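CRISPR-associated endonuclease Cas12b (Alicyclobacillus acidoterrestris, PDB 5U31) uses a guide RNA to recognise PAM-flanked target DNA and cuts it with a metal-dependent RuvC nuclease domain in bacterial defence against mobile genetic elements. Local coordinates at residues A[757-766]-A[805-813]. The protein carries 3 engineered substitutions. Sequence-based numbering, arbitrary orientation.
Sequences NSIEQIEYLE and AKEDRLKKL. With nucleotides of chain B.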
# COMPACT_ATOMS: atom_id res chain seq x y z
N ASN A 757 7.38 -17.22 -5.39
CA ASN A 757 6.76 -15.91 -5.17
C ASN A 757 6.19 -15.78 -3.76
O ASN A 757 5.22 -15.03 -3.54
CB ASN A 757 5.67 -15.66 -6.20
CG ASN A 757 6.17 -15.82 -7.61
OD1 ASN A 757 7.37 -15.71 -7.85
ND2 ASN A 757 5.27 -16.08 -8.55
N SER A 758 6.80 -16.47 -2.80
CA SER A 758 6.34 -16.53 -1.43
C SER A 758 6.86 -15.34 -0.63
O SER A 758 7.83 -14.68 -1.01
CB SER A 758 6.79 -17.84 -0.77
OG SER A 758 8.19 -17.86 -0.56
N ILE A 759 6.18 -15.07 0.49
CA ILE A 759 6.67 -14.07 1.43
C ILE A 759 8.04 -14.47 1.95
O ILE A 759 8.93 -13.64 2.12
CB ILE A 759 5.66 -13.87 2.58
CG1 ILE A 759 4.36 -13.27 2.07
CG2 ILE A 759 6.22 -12.99 3.69
CD1 ILE A 759 4.39 -11.77 1.87
N GLU A 760 8.23 -15.77 2.22
CA GLU A 760 9.46 -16.21 2.88
C GLU A 760 10.69 -15.95 2.03
O GLU A 760 11.76 -15.63 2.56
CB GLU A 760 9.37 -17.70 3.24
CG GLU A 760 10.60 -18.19 3.99
CD GLU A 760 10.70 -19.70 4.00
OE1 GLU A 760 9.66 -20.36 3.82
OE2 GLU A 760 11.83 -20.22 4.17
N GLN A 761 10.58 -16.09 0.71
CA GLN A 761 11.75 -15.83 -0.12
C GLN A 761 12.07 -14.35 -0.18
O GLN A 761 13.25 -13.96 -0.17
CB GLN A 761 11.55 -16.38 -1.53
CG GLN A 761 12.86 -16.82 -2.13
CD GLN A 761 13.44 -15.81 -3.10
OE1 GLN A 761 12.76 -14.88 -3.53
NE2 GLN A 761 14.71 -15.99 -3.46
N ILE A 762 11.05 -13.50 -0.25
CA ILE A 762 11.29 -12.06 -0.21
C ILE A 762 11.92 -11.69 1.12
O ILE A 762 12.82 -10.83 1.18
CB ILE A 762 9.98 -11.29 -0.46
CG1 ILE A 762 9.47 -11.57 -1.87
CG2 ILE A 762 10.18 -9.80 -0.25
CD1 ILE A 762 8.11 -11.00 -2.16
N GLU A 763 11.50 -12.34 2.20
CA GLU A 763 12.12 -12.08 3.50
C GLU A 763 13.50 -12.72 3.59
O GLU A 763 14.38 -12.20 4.28
CB GLU A 763 11.21 -12.57 4.62
CG GLU A 763 11.36 -11.78 5.91
CD GLU A 763 10.33 -12.17 6.96
OE1 GLU A 763 9.84 -13.32 6.93
OE2 GLU A 763 10.01 -11.31 7.82
N TYR A 764 13.71 -13.85 2.90
CA TYR A 764 15.05 -14.38 2.75
C TYR A 764 15.98 -13.35 2.12
O TYR A 764 17.15 -13.24 2.50
CB TYR A 764 15.01 -15.66 1.92
CG TYR A 764 16.35 -16.09 1.36
CD1 TYR A 764 17.37 -16.52 2.19
CD2 TYR A 764 16.58 -16.08 -0.02
CE1 TYR A 764 18.59 -16.92 1.67
CE2 TYR A 764 17.79 -16.48 -0.54
CZ TYR A 764 18.79 -16.90 0.30
OH TYR A 764 20.00 -17.30 -0.23
N LEU A 765 15.46 -12.58 1.16
CA LEU A 765 16.22 -11.47 0.61
C LEU A 765 16.33 -10.32 1.61
O LEU A 765 17.41 -9.76 1.81
CB LEU A 765 15.57 -10.99 -0.68
CG LEU A 765 15.37 -12.01 -1.80
CD1 LEU A 765 14.60 -11.40 -2.95
CD2 LEU A 765 16.70 -12.56 -2.27
N GLU A 766 15.21 -9.96 2.25
CA GLU A 766 15.22 -8.87 3.22
C GLU A 766 16.18 -9.16 4.36
O GLU A 766 16.86 -8.25 4.85
CB GLU A 766 13.82 -8.64 3.77
CG GLU A 766 12.84 -8.03 2.79
CD GLU A 766 12.91 -6.52 2.76
OE1 GLU A 766 13.93 -5.95 3.22
OE2 GLU A 766 11.93 -5.90 2.29
N ALA A 805 11.13 -8.36 -6.85
CA ALA A 805 10.53 -9.59 -6.37
C ALA A 805 9.12 -9.35 -5.84
O ALA A 805 8.21 -10.15 -6.07
CB ALA A 805 11.40 -10.23 -5.29
N LYS A 806 8.92 -8.24 -5.11
CA LYS A 806 7.59 -7.92 -4.61
C LYS A 806 6.66 -7.51 -5.74
O LYS A 806 5.46 -7.81 -5.70
CB LYS A 806 7.68 -6.81 -3.56
CG LYS A 806 8.57 -7.10 -2.37
CD LYS A 806 8.01 -6.44 -1.11
CE LYS A 806 9.05 -6.29 -0.02
NZ LYS A 806 10.04 -5.24 -0.36
N GLU A 807 7.20 -6.82 -6.75
CA GLU A 807 6.39 -6.42 -7.90
C GLU A 807 5.89 -7.64 -8.66
O GLU A 807 4.72 -7.69 -9.06
CB GLU A 807 7.21 -5.52 -8.82
CG GLU A 807 6.41 -4.85 -9.93
CD GLU A 807 7.29 -4.25 -11.01
OE1 GLU A 807 7.45 -4.90 -12.07
OE2 GLU A 807 7.82 -3.14 -10.81
N ASP A 808 6.76 -8.62 -8.88
CA ASP A 808 6.37 -9.82 -9.60
C ASP A 808 5.35 -10.62 -8.81
O ASP A 808 4.39 -11.15 -9.37
CB ASP A 808 7.60 -10.67 -9.90
CG ASP A 808 7.31 -11.80 -10.85
OD1 ASP A 808 6.83 -11.52 -11.97
OD2 ASP A 808 7.56 -12.97 -10.48
N ARG A 809 5.54 -10.72 -7.49
CA ARG A 809 4.57 -11.40 -6.65
C ARG A 809 3.21 -10.73 -6.73
O ARG A 809 2.18 -11.41 -6.84
CB ARG A 809 5.07 -11.43 -5.21
CG ARG A 809 4.00 -11.73 -4.19
CD ARG A 809 4.56 -11.84 -2.79
NE ARG A 809 3.50 -11.66 -1.81
CZ ARG A 809 2.70 -12.63 -1.37
NH1 ARG A 809 1.76 -12.36 -0.48
NH2 ARG A 809 2.85 -13.87 -1.83
N LEU A 810 3.19 -9.40 -6.71
CA LEU A 810 1.93 -8.66 -6.72
C LEU A 810 1.14 -8.90 -8.00
O LEU A 810 -0.08 -9.08 -7.97
CB LEU A 810 2.20 -7.18 -6.55
CG LEU A 810 0.95 -6.35 -6.33
CD1 LEU A 810 0.45 -6.59 -4.91
CD2 LEU A 810 1.27 -4.89 -6.54
N LYS A 811 1.82 -8.86 -9.15
CA LYS A 811 1.13 -8.98 -10.42
C LYS A 811 0.68 -10.42 -10.67
O LYS A 811 -0.38 -10.65 -11.26
CB LYS A 811 2.02 -8.48 -11.56
CG LYS A 811 2.34 -7.02 -11.47
CD LYS A 811 3.36 -6.63 -12.52
CE LYS A 811 3.61 -5.13 -12.50
NZ LYS A 811 4.68 -4.76 -13.46
N LYS A 812 1.49 -11.39 -10.25
CA LYS A 812 1.10 -12.78 -10.43
C LYS A 812 -0.01 -13.18 -9.47
O LYS A 812 -0.84 -14.03 -9.81
CB LYS A 812 2.32 -13.69 -10.27
CG LYS A 812 3.33 -13.54 -11.39
CD LYS A 812 4.54 -14.42 -11.17
CE LYS A 812 5.45 -14.43 -12.38
NZ LYS A 812 6.61 -15.34 -12.16
N LEU A 813 -0.05 -12.57 -8.28
CA LEU A 813 -1.15 -12.80 -7.35
C LEU A 813 -2.47 -12.36 -7.95
O LEU A 813 -3.44 -13.12 -7.99
CB LEU A 813 -0.89 -12.06 -6.04
CG LEU A 813 -1.28 -12.71 -4.71
CD1 LEU A 813 -1.31 -11.63 -3.64
CD2 LEU A 813 -2.61 -13.45 -4.78
P A B 91 1.51 -16.56 -17.16
OP1 A B 91 0.08 -16.92 -16.98
OP2 A B 91 2.16 -16.71 -18.49
O5' A B 91 1.69 -15.07 -16.65
C5' A B 91 1.09 -14.67 -15.43
C4' A B 91 1.73 -13.44 -14.86
O4' A B 91 3.16 -13.61 -14.77
C3' A B 91 1.57 -12.17 -15.67
O3' A B 91 0.29 -11.58 -15.51
C2' A B 91 2.71 -11.31 -15.16
O2' A B 91 2.39 -10.78 -13.88
C1' A B 91 3.80 -12.37 -14.97
N9 A B 91 4.70 -12.46 -16.14
C8 A B 91 4.72 -13.42 -17.12
N7 A B 91 5.65 -13.22 -18.02
C5 A B 91 6.28 -12.05 -17.60
C6 A B 91 7.36 -11.30 -18.13
N6 A B 91 8.03 -11.62 -19.23
N1 A B 91 7.73 -10.19 -17.46
C2 A B 91 7.07 -9.86 -16.35
N3 A B 91 6.05 -10.48 -15.76
C4 A B 91 5.70 -11.58 -16.44
P C B 33 14.92 -9.65 -11.16
OP1 C B 33 15.58 -9.25 -9.90
OP2 C B 33 15.72 -10.15 -12.30
O5' C B 33 13.85 -10.77 -10.82
C5' C B 33 12.90 -10.56 -9.79
C4' C B 33 12.02 -11.77 -9.60
O4' C B 33 11.05 -11.83 -10.69
C3' C B 33 12.71 -13.12 -9.69
O3' C B 33 13.59 -13.44 -8.62
C2' C B 33 11.54 -14.03 -9.99
O2' C B 33 10.68 -14.14 -8.86
C1' C B 33 10.81 -13.19 -11.03
N1 C B 33 11.38 -13.44 -12.38
C2 C B 33 10.95 -14.57 -13.08
O2 C B 33 10.08 -15.30 -12.57
N3 C B 33 11.47 -14.84 -14.30
C4 C B 33 12.40 -14.04 -14.81
N4 C B 33 12.89 -14.34 -16.02
C5 C B 33 12.88 -12.90 -14.12
C6 C B 33 12.35 -12.64 -12.92
P C B 90 4.75 -20.56 -19.53
OP1 C B 90 3.36 -21.00 -19.84
OP2 C B 90 5.61 -19.94 -20.57
O5' C B 90 4.65 -19.55 -18.30
C5' C B 90 4.03 -19.96 -17.09
C4' C B 90 4.24 -18.95 -15.99
O4' C B 90 5.66 -18.78 -15.73
C3' C B 90 3.76 -17.55 -16.29
O3' C B 90 2.36 -17.41 -16.11
C2' C B 90 4.58 -16.70 -15.34
O2' C B 90 4.06 -16.80 -14.02
C1' C B 90 5.92 -17.43 -15.39
N1 C B 90 6.83 -16.86 -16.40
C2 C B 90 7.49 -15.65 -16.13
O2 C B 90 7.29 -15.09 -15.05
N3 C B 90 8.32 -15.12 -17.06
C4 C B 90 8.51 -15.75 -18.22
N4 C B 90 9.34 -15.19 -19.10
C5 C B 90 7.86 -16.98 -18.52
C6 C B 90 7.04 -17.49 -17.60
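Arg809 reaches across to the turn that starts helix 759-776, and its NH2 donates to Asn757 O (3.1 Å, 162° at the hydrogen). The carbonyl oxygen lies at the edge of the guanidinium, in its plane, while Ile759 CD1 sits over one face, 3.6 Å from NH1. Arginine suits the place because its flat end offers N-H groups at the rim and a face that accepts a methyl; with CG anti to the backbone N (chi1 162°), the extended chain carries that end out to both partners. Ser577 OG also bonds NH2. Ile762 branches between two neighbours: CD1 packs on Arg809 CD, its side chain nearly at right angles to the arginine, and CG2 rests on Lys806 CE (3.7 Å). Small Ala805 lets Ile762 and Leu765 close in. Beyond them Lys806 NZ forms a salt bridge with Glu766 OE2 (3.3 Å), its hydrogen bond weak; Glu766 OE1 forms another with Arg799. At the other end, Asn757 ND2 lies against Lys812 CD; Lys812 NZ, salt-bridged to Asp808 OD2, donates to O2 of C90 of chain B (3.0 Å), the guide RNA. Segments 759-766 and 805-813 run antiparallel (169°), joining REC2 to RuvC-II, with helix 873-884 packed against Leu810 and Leu813.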